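Local coordinates for Exo-1,5-alpha-l-arabinofuranobiosidase (Gibberella zeae, PDB 2YDT), which probably releases arabinobiose units from the ends of linear alpha-1,5-linked L-arabinan as an exo-acting glycoside hydrolase with a six-bladed beta-propeller fold, at residues Q181-Q186 and A208-P213; Y246-K251 and K259-I264. One frame throughout, in Å; residues are numbered along the deposited sequence.

Contact 1. Residues Q181-Q186 and A208-P213. With EDG (1,4-dideoxy-1,4-imino-L-arabinitol), chain B.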
loop_
_atom_site.group_PDB
_atom_site.type_symbol
_atom_site.label_atom_id
_atom_site.label_comp_id
_atom_site.label_asym_id
_atom_site.label_seq_id
_atom_site.Cartn_x
_atom_site.Cartn_y
_atom_site.Cartn_z
ATOM N N GLN A 181 -1.815 -11.964 -14.001
ATOM C CA GLN A 181 -1.182 -10.760 -13.476
ATOM C C GLN A 181 0.245 -11.132 -13.050
ATOM O O GLN A 181 0.517 -12.289 -12.675
ATOM C CB GLN A 181 -1.932 -10.181 -12.288
ATOM C CG GLN A 181 -1.495 -8.767 -11.887
ATOM C CD GLN A 181 -2.387 -8.149 -10.829
ATOM O OE1 GLN A 181 -3.341 -7.462 -11.148
ATOM N NE2 GLN A 181 -2.137 -8.477 -9.545
ATOM N N LYS A 182 1.144 -10.149 -13.111
ATOM C CA LYS A 182 2.479 -10.270 -12.545
ATOM C C LYS A 182 2.804 -8.965 -11.807
ATOM O O LYS A 182 2.017 -8.027 -11.838
ATOM C CB LYS A 182 3.515 -10.605 -13.628
ATOM C CG LYS A 182 3.693 -9.516 -14.684
ATOM C CD LYS A 182 4.774 -9.867 -15.717
ATOM C CE LYS A 182 5.052 -8.767 -16.701
ATOM N NZ LYS A 182 6.110 -9.267 -17.706
ATOM N N LEU A 183 3.944 -8.933 -11.137
ATOM C CA LEU A 183 4.411 -7.814 -10.323
ATOM C C LEU A 183 5.678 -7.269 -10.959
ATOM O O LEU A 183 6.562 -8.039 -11.361
ATOM C CB LEU A 183 4.687 -8.264 -8.878
ATOM C CG LEU A 183 3.425 -8.626 -8.128
ATOM C CD1 LEU A 183 3.739 -9.287 -6.802
ATOM C CD2 LEU A 183 2.575 -7.344 -7.889
ATOM N N VAL A 184 5.739 -5.946 -11.089
ATOM C CA VAL A 184 6.791 -5.260 -11.835
ATOM C C VAL A 184 7.158 -3.958 -11.188
ATOM O O VAL A 184 6.462 -3.485 -10.288
ATOM C CB VAL A 184 6.367 -4.945 -13.289
ATOM C CG1 VAL A 184 5.854 -6.169 -14.047
ATOM C CG2 VAL A 184 5.284 -3.856 -13.345
ATOM N N HIS A 185 8.259 -3.346 -11.647
ATOM C CA HIS A 185 8.621 -1.993 -11.210
ATOM C C HIS A 185 9.221 -1.194 -12.345
ATOM O O HIS A 185 9.659 -1.743 -13.367
ATOM C CB HIS A 185 9.551 -1.983 -10.000
ATOM C CG HIS A 185 10.980 -2.324 -10.294
ATOM N ND1 HIS A 185 11.523 -3.572 -10.048
ATOM C CD2 HIS A 185 11.999 -1.556 -10.758
ATOM C CE1 HIS A 185 12.807 -3.561 -10.385
ATOM N NE2 HIS A 185 13.118 -2.354 -10.841
ATOM N N GLN A 186 9.228 0.127 -12.147
ATOM C CA GLN A 186 10.026 1.024 -12.955
ATOM C C GLN A 186 10.784 1.940 -12.014
ATOM O O GLN A 186 10.361 2.173 -10.875
ATOM C CB GLN A 186 9.156 1.833 -13.924
ATOM C CG GLN A 186 8.524 0.977 -15.035
ATOM C CD GLN A 186 7.570 1.748 -15.904
ATOM O OE1 GLN A 186 6.352 1.625 -15.793
ATOM N NE2 GLN A 186 8.128 2.584 -16.786
ATOM N N ALA A 208 -2.237 -17.741 -12.055
ATOM C CA ALA A 208 -1.716 -17.118 -10.845
ATOM C C ALA A 208 -1.773 -15.596 -10.987
ATOM O O ALA A 208 -1.577 -15.059 -12.062
ATOM C CB ALA A 208 -0.281 -17.540 -10.561
ATOM N N ARG A 209 -2.050 -14.944 -9.874
ATOM C CA ARG A 209 -2.215 -13.469 -9.813
ATOM C C ARG A 209 -1.518 -12.951 -8.562
ATOM O O ARG A 209 -2.148 -12.505 -7.599
ATOM C CB ARG A 209 -3.683 -13.052 -9.846
ATOM C CG ARG A 209 -4.370 -13.345 -11.158
ATOM C CD ARG A 209 -5.868 -13.086 -11.048
ATOM N NE ARG A 209 -6.117 -11.675 -10.840
ATOM C CZ ARG A 209 -6.039 -10.732 -11.772
ATOM N NH1 ARG A 209 -5.865 -11.019 -13.055
ATOM N NH2 ARG A 209 -6.191 -9.473 -11.406
ATOM N N PRO A 210 -0.162 -12.960 -8.561
ATOM C CA PRO A 210 0.548 -12.203 -7.530
ATOM C C PRO A 210 0.179 -10.734 -7.671
ATOM O O PRO A 210 0.061 -10.258 -8.797
ATOM C CB PRO A 210 2.033 -12.442 -7.857
ATOM C CG PRO A 210 2.022 -12.670 -9.353
ATOM C CD PRO A 210 0.751 -13.455 -9.611
ATOM N N GLY A 211 -0.036 -10.075 -6.547
ATOM C CA GLY A 211 -0.545 -8.701 -6.545
ATOM C C GLY A 211 -0.235 -7.953 -5.258
ATOM O O GLY A 211 0.092 -8.528 -4.204
ATOM N N MET A 212 -0.355 -6.635 -5.350
ATOM C CA MET A 212 -0.410 -5.723 -4.173
ATOM C C MET A 212 0.962 -5.643 -3.425
ATOM O O MET A 212 1.105 -6.051 -2.249
ATOM C CB MET A 212 -1.564 -6.115 -3.237
ATOM C CG MET A 212 -2.853 -6.349 -4.008
ATOM S SD MET A 212 -4.351 -6.352 -3.035
ATOM C CE MET A 212 -4.502 -4.569 -2.705
ATOM N N PRO A 213 1.994 -5.113 -4.104
ATOM C CA PRO A 213 3.363 -5.152 -3.550
ATOM C C PRO A 213 3.616 -4.043 -2.517
ATOM O O PRO A 213 3.267 -2.876 -2.768
ATOM C CB PRO A 213 4.251 -4.961 -4.769
ATOM C CG PRO A 213 3.410 -4.030 -5.628
ATOM C CD PRO A 213 1.965 -4.523 -5.452
HETATM O "O2'" EDG B . -3.402 -7.075 -7.382
HETATM C "C2'" EDG B . -4.797 -7.419 -7.616
HETATM C "C1'" EDG B . -5.567 -7.341 -6.313
HETATM N "N4'" EDG B . -6.493 -6.212 -6.479
HETATM C "C3'" EDG B . -5.498 -6.470 -8.597
HETATM O "O3'" EDG B . -5.760 -7.048 -9.895
HETATM C "C4'" EDG B . -6.827 -6.130 -7.896
HETATM C "C5'" EDG B . -7.450 -4.816 -8.282
HETATM O "O5'" EDG B . -8.769 -4.806 -7.758
#
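Gln181, just ahead of strand 182-188, reaches across to the start of strand 209-217 and to the iminosugar EDG together. With CG anti to the backbone N (chi1 -167°) and the chain extended beyond it, the amide is carried out to the ligand. Gln181 NE2 donates to Pro210 O at 2.9 Å, almost straight at 174°, although it approaches from above the carbonyl plane. Gln181 NE2 also donates to O2' of EDG (2.9 Å), and Gln181 OE1 accepts from O3' of EDG at 2.8 Å. CB of Gln181 lies over one face of the Arg209 guanidinium; Arg209 NH2 is 2.9 Å from O3' of EDG, near the guanidinium plane. Ser180 and Gln173 hold that arginine's nitrogens from outside the contact. At Lys182 the side chain leaves for Asp175 and Asp199, and the backbone merely touches the Pro210 ring. Leu183 turns back inward and divides its branches: Leu183 CD1 packs on Pro210 CB at 3.7 Å. Leu183 CD2 lies 3.8 Å from Pro213 CD and also rests against Gly211. The two proline rings offer the leucine apolar surface where neighbouring propeller blades meet. Gly211, which has no side chain, lets its CA lie 3.4 Å from Gln181 NE2 and 3.4 Å from O2' of EDG. Both amide ends of Gln181 are thus engaged: the Pro210 carbonyl favours the NH2 group on its side, which leaves OE1 to accept from O3'. A backbone carbonyl of the next blade would thus help orient the amide that grips two neighbouring hydroxyls of the iminosugar, consistent with a place in the substrate pocket.

Contact 2. Residues Y246-K251 and K259-I264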
loop_
_atom_site.group_PDB
_atom_site.type_symbol
_atom_site.label_atom_id
_atom_site.label_comp_id
_atom_site.label_asym_id
_atom_site.label_seq_id
_atom_site.Cartn_x
_atom_site.Cartn_y
_atom_site.Cartn_z
ATOM N N TYR A 246 2.699 -13.909 0.760
ATOM C CA TYR A 246 4.059 -14.406 0.521
ATOM C C TYR A 246 5.029 -13.239 0.568
ATOM O O TYR A 246 4.658 -12.061 0.469
ATOM C CB TYR A 246 4.181 -15.126 -0.825
ATOM C CG TYR A 246 3.833 -16.593 -0.838
ATOM C CD1 TYR A 246 2.565 -17.040 -0.504
ATOM C CD2 TYR A 246 4.786 -17.551 -1.232
ATOM C CE1 TYR A 246 2.246 -18.412 -0.531
ATOM C CE2 TYR A 246 4.467 -18.904 -1.255
ATOM C CZ TYR A 246 3.197 -19.315 -0.923
ATOM O OH TYR A 246 2.865 -20.673 -0.974
ATOM N N TYR A 247 6.304 -13.571 0.730
ATOM C CA TYR A 247 7.370 -12.574 0.722
ATOM C C TYR A 247 8.670 -13.122 0.153
ATOM O O TYR A 247 8.870 -14.325 0.037
ATOM C CB TYR A 247 7.580 -11.985 2.114
ATOM C CG TYR A 247 8.141 -12.933 3.157
ATOM C CD1 TYR A 247 9.524 -13.028 3.409
ATOM C CD2 TYR A 247 7.288 -13.795 3.828
ATOM C CE1 TYR A 247 10.009 -13.896 4.414
ATOM C CE2 TYR A 247 7.755 -14.666 4.774
ATOM C CZ TYR A 247 9.117 -14.718 5.046
ATOM O OH TYR A 247 9.538 -15.582 6.015
ATOM N N ARG A 248 9.535 -12.198 -0.227
ATOM C CA ARG A 248 10.876 -12.466 -0.707
ATOM C C ARG A 248 11.859 -11.532 -0.018
ATOM O O ARG A 248 11.502 -10.413 0.387
ATOM C CB ARG A 248 10.942 -12.287 -2.228
ATOM C CG ARG A 248 10.058 -13.265 -2.992
ATOM C CD ARG A 248 10.067 -13.067 -4.451
ATOM N NE ARG A 248 9.129 -13.974 -5.123
ATOM C CZ ARG A 248 9.274 -14.436 -6.361
ATOM N NH1 ARG A 248 10.300 -14.056 -7.094
ATOM N NH2 ARG A 248 8.389 -15.265 -6.892
ATOM N N LEU A 249 13.118 -11.958 0.079
ATOM C CA LEU A 249 14.180 -11.155 0.693
ATOM C C LEU A 249 15.322 -10.904 -0.295
ATOM O O LEU A 249 15.718 -11.820 -1.044
ATOM C CB LEU A 249 14.744 -11.879 1.922
ATOM C CG LEU A 249 13.728 -12.213 2.995
ATOM C CD1 LEU A 249 14.212 -13.290 3.958
ATOM C CD2 LEU A 249 13.341 -10.942 3.741
ATOM N N SER A 250 15.838 -9.683 -0.315
ATOM C CA SER A 250 16.903 -9.324 -1.254
ATOM C C SER A 250 17.725 -8.141 -0.763
ATOM O O SER A 250 17.192 -7.176 -0.256
ATOM C CB SER A 250 16.333 -9.012 -2.648
ATOM O OG SER A 250 17.381 -8.850 -3.611
ATOM N N LYS A 251 19.037 -8.211 -0.975
ATOM C CA LYS A 251 19.898 -7.088 -0.762
ATOM C C LYS A 251 19.643 -5.943 -1.735
ATOM O O LYS A 251 19.681 -4.762 -1.348
ATOM C CB LYS A 251 21.351 -7.550 -0.875
ATOM C CG LYS A 251 22.150 -7.125 0.263
ATOM C CD LYS A 251 21.844 -8.015 1.475
ATOM C CE LYS A 251 23.101 -8.400 2.303
ATOM N NZ LYS A 251 22.860 -8.762 3.801
ATOM N N LYS A 259 14.644 -14.480 -6.271
ATOM C CA LYS A 259 14.758 -14.878 -4.886
ATOM C C LYS A 259 13.675 -15.875 -4.548
ATOM O O LYS A 259 12.560 -15.798 -5.066
ATOM C CB LYS A 259 14.661 -13.669 -3.970
ATOM C CG LYS A 259 15.695 -12.557 -4.278
ATOM C CD LYS A 259 17.117 -13.119 -4.188
ATOM C CE LYS A 259 18.141 -12.014 -4.130
ATOM N NZ LYS A 259 18.170 -11.149 -5.335
ATOM N N ALA A 260 13.988 -16.770 -3.633
ATOM C CA ALA A 260 13.020 -17.766 -3.173
ATOM C C ALA A 260 11.827 -17.072 -2.525
ATOM O O ALA A 260 11.955 -15.995 -1.921
ATOM C CB ALA A 260 13.677 -18.698 -2.158
ATOM N N HIS A 261 10.656 -17.678 -2.656
ATOM C CA HIS A 261 9.478 -17.141 -2.001
ATOM C C HIS A 261 9.178 -17.881 -0.694
ATOM O O HIS A 261 9.656 -19.010 -0.466
ATOM C CB HIS A 261 8.253 -17.096 -2.945
ATOM C CG HIS A 261 7.707 -18.427 -3.391
ATOM N ND1 HIS A 261 6.860 -18.530 -4.476
ATOM C CD2 HIS A 261 7.896 -19.700 -2.939
ATOM C CE1 HIS A 261 6.536 -19.802 -4.655
ATOM N NE2 HIS A 261 7.175 -20.531 -3.760
ATOM N N HIS A 262 8.413 -17.220 0.160
ATOM C CA HIS A 262 8.060 -17.736 1.483
ATOM C C HIS A 262 6.634 -17.372 1.831
ATOM O O HIS A 262 6.301 -16.207 1.810
ATOM C CB HIS A 262 8.961 -17.179 2.551
ATOM C CG HIS A 262 10.414 -17.400 2.296
ATOM N ND1 HIS A 262 11.036 -18.601 2.585
ATOM C CD2 HIS A 262 11.365 -16.594 1.759
ATOM C CE1 HIS A 262 12.311 -18.514 2.252
ATOM N NE2 HIS A 262 12.536 -17.319 1.739
ATOM N N GLN A 263 5.823 -18.355 2.221
ATOM C CA GLN A 263 4.520 -18.067 2.791
ATOM C C GLN A 263 4.647 -17.614 4.224
ATOM O O GLN A 263 5.478 -18.156 4.969
ATOM C CB GLN A 263 3.647 -19.355 2.798
ATOM C CG GLN A 263 2.225 -19.088 3.201
ATOM C CD GLN A 263 1.379 -20.356 3.173
ATOM O OE1 GLN A 263 1.901 -21.454 2.826
ATOM N NE2 GLN A 263 0.089 -20.221 3.459
ATOM N N ILE A 264 3.829 -16.650 4.645
ATOM C CA ILE A 264 3.743 -16.288 6.052
ATOM C C ILE A 264 2.795 -17.246 6.739
ATOM O O ILE A 264 1.633 -17.333 6.387
ATOM C CB ILE A 264 3.227 -14.854 6.322
ATOM C CG1 ILE A 264 4.200 -13.849 5.766
ATOM C CG2 ILE A 264 3.062 -14.631 7.868
ATOM C CD1 ILE A 264 3.844 -12.348 6.072
HETATM O O HOH W 1 0.421 -21.306 -0.143
HETATM O O HOH W 2 13.692 -14.773 -0.334
#
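Tyr246 and His261 meet edge-to-face in the beta hairpin of strands 245-250 and 262-263, the outer two strands of a propeller blade: the CD2-CE2 edge of the tyrosine is turned to the face of the imidazole, ring centroids 5.0 Å apart and planes at 70°. His261 ND1 is bonded to Tyr203 OH, which steadies the ring that receives this edge. Gln263 covers one face of the same tyrosine, Gln263 CB making a CH-pi contact 3.9 Å from the Tyr246 ring centroid; the side-chain amide runs nearly parallel to the ring, and a water bonded to Tyr246 OH makes a weak link to Gln263 OE1. On the other face, that of Tyr247 and His262, a second CH-pi contact forms. His262 CB sits 3.7 Å from the Tyr247 ring centroid, while the imidazole meets that ring obliquely. CG of Tyr247 stands between the backbone N and carbonyl carbon (chi1 68°), bringing the ring back over His262 and Tyr247 CD2 to 3.6 Å from Ile264 CG1. Outside the contact, Gly307 O and Trp312 NE1 are hydrogen-bonded to Tyr247 OH. Tyr247 and His262 form the antiparallel hydrogen-bonded pair, with Tyr247 N donating to His262 O at 2.8 Å and His262 N returning to Tyr247 O at 2.9 Å. Farther along, a water bridges Leu249 N and Ala260 O, and the bent chain of Lys259 brings Lys259 NZ to Ser250 OG at 3.0 Å; Lys255 O also receives NZ. Two backbone bonds thus set the register, tyrosine rings on both faces add aromatic contacts, and water and a lysine satisfy polar groups where direct backbone pairing gives way.

How the contacts relate
Contact 1 closes before contact 2 opens along the chain, and their centres lie 14 Å apart, with nearest atoms about 7 Å apart and no touch. Both reach the sheet ordered 209-217, 223-230, 245-250, 262-263, one blade of the propeller, but at opposite borders. Contact 1 joins its first strand to strand 182-188 of the preceding blade, beside the inhibitor; contact 2 pairs its last two strands in the outer hairpin of the blade. Strand 223-230 lies between them: Tyr227 touches Leu183 of contact 1 and bonds Arg248 of contact 2. One blade thus presents ligand-binding residues at its first strand and a partly solvent-accessible outer edge at its last.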